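Local coordinates for URE2 protein (Saccharomyces cerevisiae, PDB 1G6Y), which inhibits the GATA-type transcriptional activators of nitrogen catabolite repression, holding them in the cytoplasm, and acts as a glutathione-dependent peroxidase, at residues B[154-159]-B[230-235]; B[176-181]-B[200-205]. One frame throughout, in Å; residues are numbered along the deposited sequence.

Contact 1. Residues B[154-159]-B[230-235]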
loop_
_atom_site.group_PDB
_atom_site.type_symbol
_atom_site.label_atom_id
_atom_site.label_comp_id
_atom_site.label_asym_id
_atom_site.label_seq_id
_atom_site.Cartn_x
_atom_site.Cartn_y
_atom_site.Cartn_z
ATOM N N ARG B 154 -16.620 10.075 -12.062
ATOM C CA ARG B 154 -15.956 10.320 -10.790
ATOM C C ARG B 154 -14.544 9.724 -10.737
ATOM O O ARG B 154 -13.588 10.419 -10.381
ATOM C CB ARG B 154 -16.816 9.824 -9.616
ATOM C CG ARG B 154 -16.673 8.361 -9.276
ATOM C CD ARG B 154 -17.597 7.988 -8.138
ATOM N NE ARG B 154 -17.231 8.637 -6.879
ATOM C CZ ARG B 154 -16.417 8.114 -5.965
ATOM N NH1 ARG B 154 -15.870 6.924 -6.162
ATOM N NH2 ARG B 154 -16.164 8.774 -4.845
ATOM N N TYR B 155 -14.401 8.458 -11.118
ATOM C CA TYR B 155 -13.098 7.809 -11.104
ATOM C C TYR B 155 -12.085 8.338 -12.114
ATOM O O TYR B 155 -10.892 8.095 -11.976
ATOM C CB TYR B 155 -13.269 6.311 -11.283
ATOM C CG TYR B 155 -13.945 5.702 -10.100
ATOM C CD1 TYR B 155 -15.214 5.158 -10.207
ATOM C CD2 TYR B 155 -13.337 5.725 -8.849
ATOM C CE1 TYR B 155 -15.864 4.653 -9.101
ATOM C CE2 TYR B 155 -13.971 5.230 -7.743
ATOM C CZ TYR B 155 -15.236 4.698 -7.877
ATOM O OH TYR B 155 -15.883 4.218 -6.776
ATOM N N THR B 156 -12.542 9.047 -13.135
ATOM C CA THR B 156 -11.611 9.604 -14.105
ATOM C C THR B 156 -11.216 10.977 -13.570
ATOM O O THR B 156 -10.173 11.533 -13.916
ATOM C CB THR B 156 -12.257 9.757 -15.480
ATOM O OG1 THR B 156 -13.206 8.713 -15.670
ATOM C CG2 THR B 156 -11.214 9.624 -16.566
ATOM N N ASP B 157 -12.066 11.512 -12.705
ATOM C CA ASP B 157 -11.819 12.803 -12.080
ATOM C C ASP B 157 -10.719 12.611 -11.045
ATOM O O ASP B 157 -9.768 13.399 -10.969
ATOM C CB ASP B 157 -13.089 13.289 -11.388
ATOM C CG ASP B 157 -13.692 14.500 -12.059
ATOM O OD1 ASP B 157 -13.688 14.548 -13.311
ATOM O OD2 ASP B 157 -14.181 15.394 -11.333
ATOM N N GLU B 158 -10.856 11.546 -10.254
ATOM C CA GLU B 158 -9.888 11.237 -9.213
ATOM C C GLU B 158 -8.492 10.945 -9.730
ATOM O O GLU B 158 -7.524 11.464 -9.174
ATOM C CB GLU B 158 -10.388 10.084 -8.334
ATOM C CG GLU B 158 -11.454 10.524 -7.331
ATOM C CD GLU B 158 -10.976 11.652 -6.398
ATOM O OE1 GLU B 158 -11.823 12.251 -5.692
ATOM O OE2 GLU B 158 -9.755 11.935 -6.359
ATOM N N VAL B 159 -8.361 10.132 -10.777
ATOM C CA VAL B 159 -7.027 9.860 -11.291
ATOM C C VAL B 159 -6.430 11.181 -11.745
ATOM O O VAL B 159 -5.244 11.424 -11.529
ATOM C CB VAL B 159 -7.030 8.854 -12.446
ATOM C CG1 VAL B 159 -7.663 7.565 -11.994
ATOM C CG2 VAL B 159 -7.768 9.413 -13.617
ATOM N N ILE B 230 -8.692 5.941 -20.425
ATOM C CA ILE B 230 -9.807 6.583 -19.740
ATOM C C ILE B 230 -9.804 8.095 -20.051
ATOM O O ILE B 230 -10.363 8.900 -19.295
ATOM C CB ILE B 230 -9.795 6.324 -18.191
ATOM C CG1 ILE B 230 -8.533 6.891 -17.551
ATOM C CG2 ILE B 230 -9.872 4.829 -17.906
ATOM C CD1 ILE B 230 -8.486 6.734 -16.047
ATOM N N GLY B 231 -9.162 8.463 -21.169
ATOM C CA GLY B 231 -9.128 9.852 -21.599
ATOM C C GLY B 231 -7.921 10.707 -21.253
ATOM O O GLY B 231 -7.627 11.694 -21.937
ATOM N N ILE B 232 -7.218 10.348 -20.187
ATOM C CA ILE B 232 -6.057 11.114 -19.757
ATOM C C ILE B 232 -4.978 11.167 -20.828
ATOM O O ILE B 232 -4.408 10.133 -21.186
ATOM C CB ILE B 232 -5.400 10.488 -18.511
ATOM C CG1 ILE B 232 -6.455 10.120 -17.469
ATOM C CG2 ILE B 232 -4.384 11.456 -17.926
ATOM C CD1 ILE B 232 -7.075 11.302 -16.777
ATOM N N ASN B 233 -4.704 12.353 -21.360
ATOM C CA ASN B 233 -3.615 12.469 -22.323
ATOM C C ASN B 233 -2.505 13.100 -21.490
ATOM O O ASN B 233 -2.496 14.307 -21.251
ATOM C CB ASN B 233 -3.982 13.369 -23.522
ATOM C CG ASN B 233 -2.831 13.497 -24.555
ATOM O OD1 ASN B 233 -3.042 13.905 -25.703
ATOM N ND2 ASN B 233 -1.614 13.159 -24.135
ATOM N N ILE B 234 -1.581 12.274 -21.023
ATOM C CA ILE B 234 -0.500 12.770 -20.204
ATOM C C ILE B 234 0.331 13.842 -20.862
ATOM O O ILE B 234 0.614 14.863 -20.240
ATOM C CB ILE B 234 0.452 11.643 -19.766
ATOM C CG1 ILE B 234 -0.224 10.782 -18.705
ATOM C CG2 ILE B 234 1.738 12.232 -19.204
ATOM C CD1 ILE B 234 0.737 9.902 -17.961
ATOM N N LYS B 235 0.731 13.615 -22.111
ATOM C CA LYS B 235 1.570 14.588 -22.812
ATOM C C LYS B 235 1.041 16.012 -22.734
ATOM O O LYS B 235 1.807 16.955 -22.616
ATOM C CB LYS B 235 1.755 14.211 -24.292
ATOM C CG LYS B 235 2.682 15.182 -25.047
ATOM C CD LYS B 235 2.654 14.993 -26.565
ATOM C CE LYS B 235 3.652 13.943 -27.055
ATOM N NZ LYS B 235 5.053 14.434 -26.999
#
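T156 meets I230 along its side, the two side chains sliding past one another in opposite directions. The methyl CG2 of T156, anti to the backbone N, is the branch that does the touching: it lies 3.9 Å from CB of I230 and about as near to CD1 of the same isoleucine. Its hydroxyl is used differently, since OG1 is hydrogen-bonded to the backbone O of V152 one turn back. A threonine therefore suits a partly exposed helical position with an apolar neighbour on one side.

Both segments belong to the all-helical C-terminal domain of the glutathione S-transferase fold, where 230-233 forms the loop leading into helix 234-237, with N233 at the N-cap. At G231 phi is positive (97°), and a CB there would be jammed against the carbonyl O of I230; glycine avoids this between two isoleucines whose CB atoms point toward 154-159.

One turn further along, V159 lends a single methyl to both of them. CG2 of V159 meets CD1 of I230 tip to tip at 3.7 Å, a reach that I230 gains from its extended outer torsion (chi2 177°). The same V159 methyl lies 3.7 Å from CD1 of I232, whose side chain runs across it at a slant. V159 is buried, and it also touches I134 of helix 113-143, while I232 packs against V227 and F238.

Contact 2. Residues B[176-181]-B[200-205]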
loop_
_atom_site.group_PDB
_atom_site.type_symbol
_atom_site.label_atom_id
_atom_site.label_comp_id
_atom_site.label_asym_id
_atom_site.label_seq_id
_atom_site.Cartn_x
_atom_site.Cartn_y
_atom_site.Cartn_z
ATOM N N ALA B 176 13.263 23.697 -8.522
ATOM C CA ALA B 176 14.415 23.608 -7.637
ATOM C C ALA B 176 15.686 23.184 -8.384
ATOM O O ALA B 176 16.790 23.571 -8.002
ATOM C CB ALA B 176 14.117 22.629 -6.498
ATOM N N LEU B 177 15.525 22.400 -9.449
ATOM C CA LEU B 177 16.659 21.918 -10.234
ATOM C C LEU B 177 17.194 22.948 -11.200
ATOM O O LEU B 177 18.397 23.025 -11.435
ATOM C CB LEU B 177 16.269 20.681 -11.036
ATOM C CG LEU B 177 17.215 20.333 -12.193
ATOM C CD1 LEU B 177 18.615 20.143 -11.669
ATOM C CD2 LEU B 177 16.734 19.076 -12.887
ATOM N N VAL B 178 16.279 23.712 -11.781
ATOM C CA VAL B 178 16.614 24.750 -12.746
ATOM C C VAL B 178 17.198 25.966 -12.047
ATOM O O VAL B 178 17.874 26.774 -12.665
ATOM C CB VAL B 178 15.352 25.165 -13.554
ATOM C CG1 VAL B 178 15.575 26.493 -14.254
ATOM C CG2 VAL B 178 15.017 24.078 -14.575
ATOM N N MET B 179 16.945 26.080 -10.751
ATOM C CA MET B 179 17.442 27.209 -9.988
ATOM C C MET B 179 18.815 26.904 -9.400
ATOM O O MET B 179 19.617 27.808 -9.166
ATOM C CB MET B 179 16.466 27.542 -8.866
ATOM C CG MET B 179 16.438 29.008 -8.489
ATOM S SD MET B 179 15.418 29.974 -9.619
ATOM C CE MET B 179 13.775 29.864 -8.779
ATOM N N GLU B 180 19.076 25.622 -9.163
ATOM C CA GLU B 180 20.350 25.185 -8.599
ATOM C C GLU B 180 21.398 25.183 -9.695
ATOM O O GLU B 180 22.385 25.905 -9.620
ATOM C CB GLU B 180 20.222 23.785 -8.003
ATOM C CG GLU B 180 21.200 23.528 -6.878
ATOM C CD GLU B 180 21.000 22.177 -6.229
ATOM O OE1 GLU B 180 21.395 21.163 -6.853
ATOM O OE2 GLU B 180 20.442 22.137 -5.105
ATOM N N LEU B 181 21.191 24.354 -10.710
ATOM C CA LEU B 181 22.108 24.317 -11.839
ATOM C C LEU B 181 21.697 25.570 -12.613
ATOM O O LEU B 181 20.897 26.361 -12.114
ATOM C CB LEU B 181 21.858 23.065 -12.683
ATOM C CG LEU B 181 21.735 21.714 -11.969
ATOM C CD1 LEU B 181 21.493 20.619 -12.996
ATOM C CD2 LEU B 181 22.998 21.417 -11.178
ATOM N N ARG B 200 18.299 25.431 -19.875
ATOM C CA ARG B 200 18.947 24.304 -20.531
ATOM C C ARG B 200 18.560 22.981 -19.844
ATOM O O ARG B 200 18.546 21.917 -20.474
ATOM C CB ARG B 200 20.461 24.475 -20.458
ATOM C CG ARG B 200 20.943 25.903 -20.658
ATOM C CD ARG B 200 21.845 26.360 -19.503
ATOM N NE ARG B 200 22.958 25.442 -19.250
ATOM C CZ ARG B 200 23.912 25.648 -18.344
ATOM N NH1 ARG B 200 23.893 26.746 -17.597
ATOM N NH2 ARG B 200 24.882 24.752 -18.181
ATOM N N PHE B 201 18.250 23.058 -18.550
ATOM C CA PHE B 201 17.898 21.879 -17.765
ATOM C C PHE B 201 16.397 21.757 -17.539
ATOM O O PHE B 201 15.951 21.311 -16.471
ATOM C CB PHE B 201 18.583 21.923 -16.394
ATOM C CG PHE B 201 20.022 22.343 -16.436
ATOM C CD1 PHE B 201 20.366 23.675 -16.635
ATOM C CD2 PHE B 201 21.033 21.409 -16.264
ATOM C CE1 PHE B 201 21.697 24.072 -16.662
ATOM C CE2 PHE B 201 22.375 21.795 -16.289
ATOM C CZ PHE B 201 22.706 23.130 -16.487
ATOM N N PHE B 202 15.607 22.135 -18.534
ATOM C CA PHE B 202 14.171 22.064 -18.350
ATOM C C PHE B 202 13.593 20.692 -18.648
ATOM O O PHE B 202 12.543 20.319 -18.118
ATOM C CB PHE B 202 13.465 23.113 -19.200
ATOM C CG PHE B 202 12.121 23.475 -18.675
ATOM C CD1 PHE B 202 12.004 24.169 -17.474
ATOM C CD2 PHE B 202 10.968 23.064 -19.332
ATOM C CE1 PHE B 202 10.761 24.449 -16.928
ATOM C CE2 PHE B 202 9.707 23.340 -18.796
ATOM C CZ PHE B 202 9.607 24.033 -17.588
ATOM N N ASP B 203 14.272 19.943 -19.507
ATOM C CA ASP B 203 13.813 18.613 -19.865
ATOM C C ASP B 203 14.612 17.577 -19.093
ATOM O O ASP B 203 14.434 16.383 -19.296
ATOM C CB ASP B 203 13.964 18.388 -21.367
ATOM C CG ASP B 203 15.361 18.696 -21.860
ATOM O OD1 ASP B 203 15.866 19.794 -21.537
ATOM O OD2 ASP B 203 15.952 17.851 -22.574
ATOM N N TYR B 204 15.495 18.034 -18.210
ATOM C CA TYR B 204 16.297 17.116 -17.410
ATOM C C TYR B 204 15.438 16.385 -16.403
ATOM O O TYR B 204 14.470 16.929 -15.884
ATOM C CB TYR B 204 17.426 17.850 -16.697
ATOM C CG TYR B 204 18.634 18.004 -17.571
ATOM C CD1 TYR B 204 18.539 18.630 -18.816
ATOM C CD2 TYR B 204 19.881 17.535 -17.164
ATOM C CE1 TYR B 204 19.668 18.791 -19.636
ATOM C CE2 TYR B 204 21.017 17.688 -17.976
ATOM C CZ TYR B 204 20.900 18.319 -19.209
ATOM O OH TYR B 204 22.007 18.484 -20.008
ATOM N N PRO B 205 15.783 15.127 -16.113
ATOM C CA PRO B 205 14.995 14.356 -15.152
ATOM C C PRO B 205 15.008 14.846 -13.701
ATOM O O PRO B 205 16.061 15.165 -13.145
ATOM C CB PRO B 205 15.570 12.945 -15.300
ATOM C CG PRO B 205 16.997 13.215 -15.674
ATOM C CD PRO B 205 16.868 14.309 -16.687
#
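The ring of F201 takes L181 on one face: CB of L181 stands 3.8 Å from the centroid of the F201 ring and only 10° off its normal, a CH-pi contact. At the edge of that ring, in its plane, lies NH1 of R200, and the guanidinium of R200 turns one face to F201 CE1. The arginine is held from beyond, NH1 forming salt bridges with D182 and E184. One face of the Y204 ring is covered by F201 CD2, with D203 OD1 at its edge. F202 receives CG2 of V178 obliquely, and K243 and R174 make cation-pi contacts with the F202 ring.

Both segments lie in the helical C-terminal domain of the glutathione S-transferase fold. They bring together the end of helix 149-180 and the loop before helix 215-224, closing the base of the intervening excursion, consistent with the cap insertion that distinguishes Ure2 from other members of the superfamily.

No hydrogen bond joins the segments; the leucines and valine of the helix end supply branched surfaces for the aromatic loop. L181 crosses F201 at about a right angle, its CG anti to the carbonyl carbon (chi1 -48°), which, with chi2 extended, holds CD1 of L181 over the rim of the same face, 3.4 Å from F201 CD2. The backbone N of L181 is hydrogen-bonded to O of L177 at 3.2 Å, which ties L181 to the helical turn before it. V178, buried and also packed on Y189 and M196, sets CG2 at 3.5 Å from the backbone O of F201. L177 crosses Y204 nearly at right angles, with its CD2 methyl 4.1 Å from Y204 CB and 4.0 Å from P205 O.

How the contacts relate
Both contacts use helix 149-180 in the C-terminal domain, contact 1 near its beginning and contact 2 at its end, with centres 28 Å apart and nearest atoms about 11 Å apart. In sequence, contact 2 is nested inside the loop that contact 1 closes. Contact 1 is partly buried, its centre 17 Å from the chain centre, and chiefly aliphatic, methyl against methyl, beside helix 113-143, with R154 and Y155 of the same helix segment meeting the second subunit. Contact 2 is a surface contact 24 Å out that no other protein chain touches. There aromatic rings take much of the contact, with arginines and a lysine against some of them. Neither contact has a hydrogen bond between its segments.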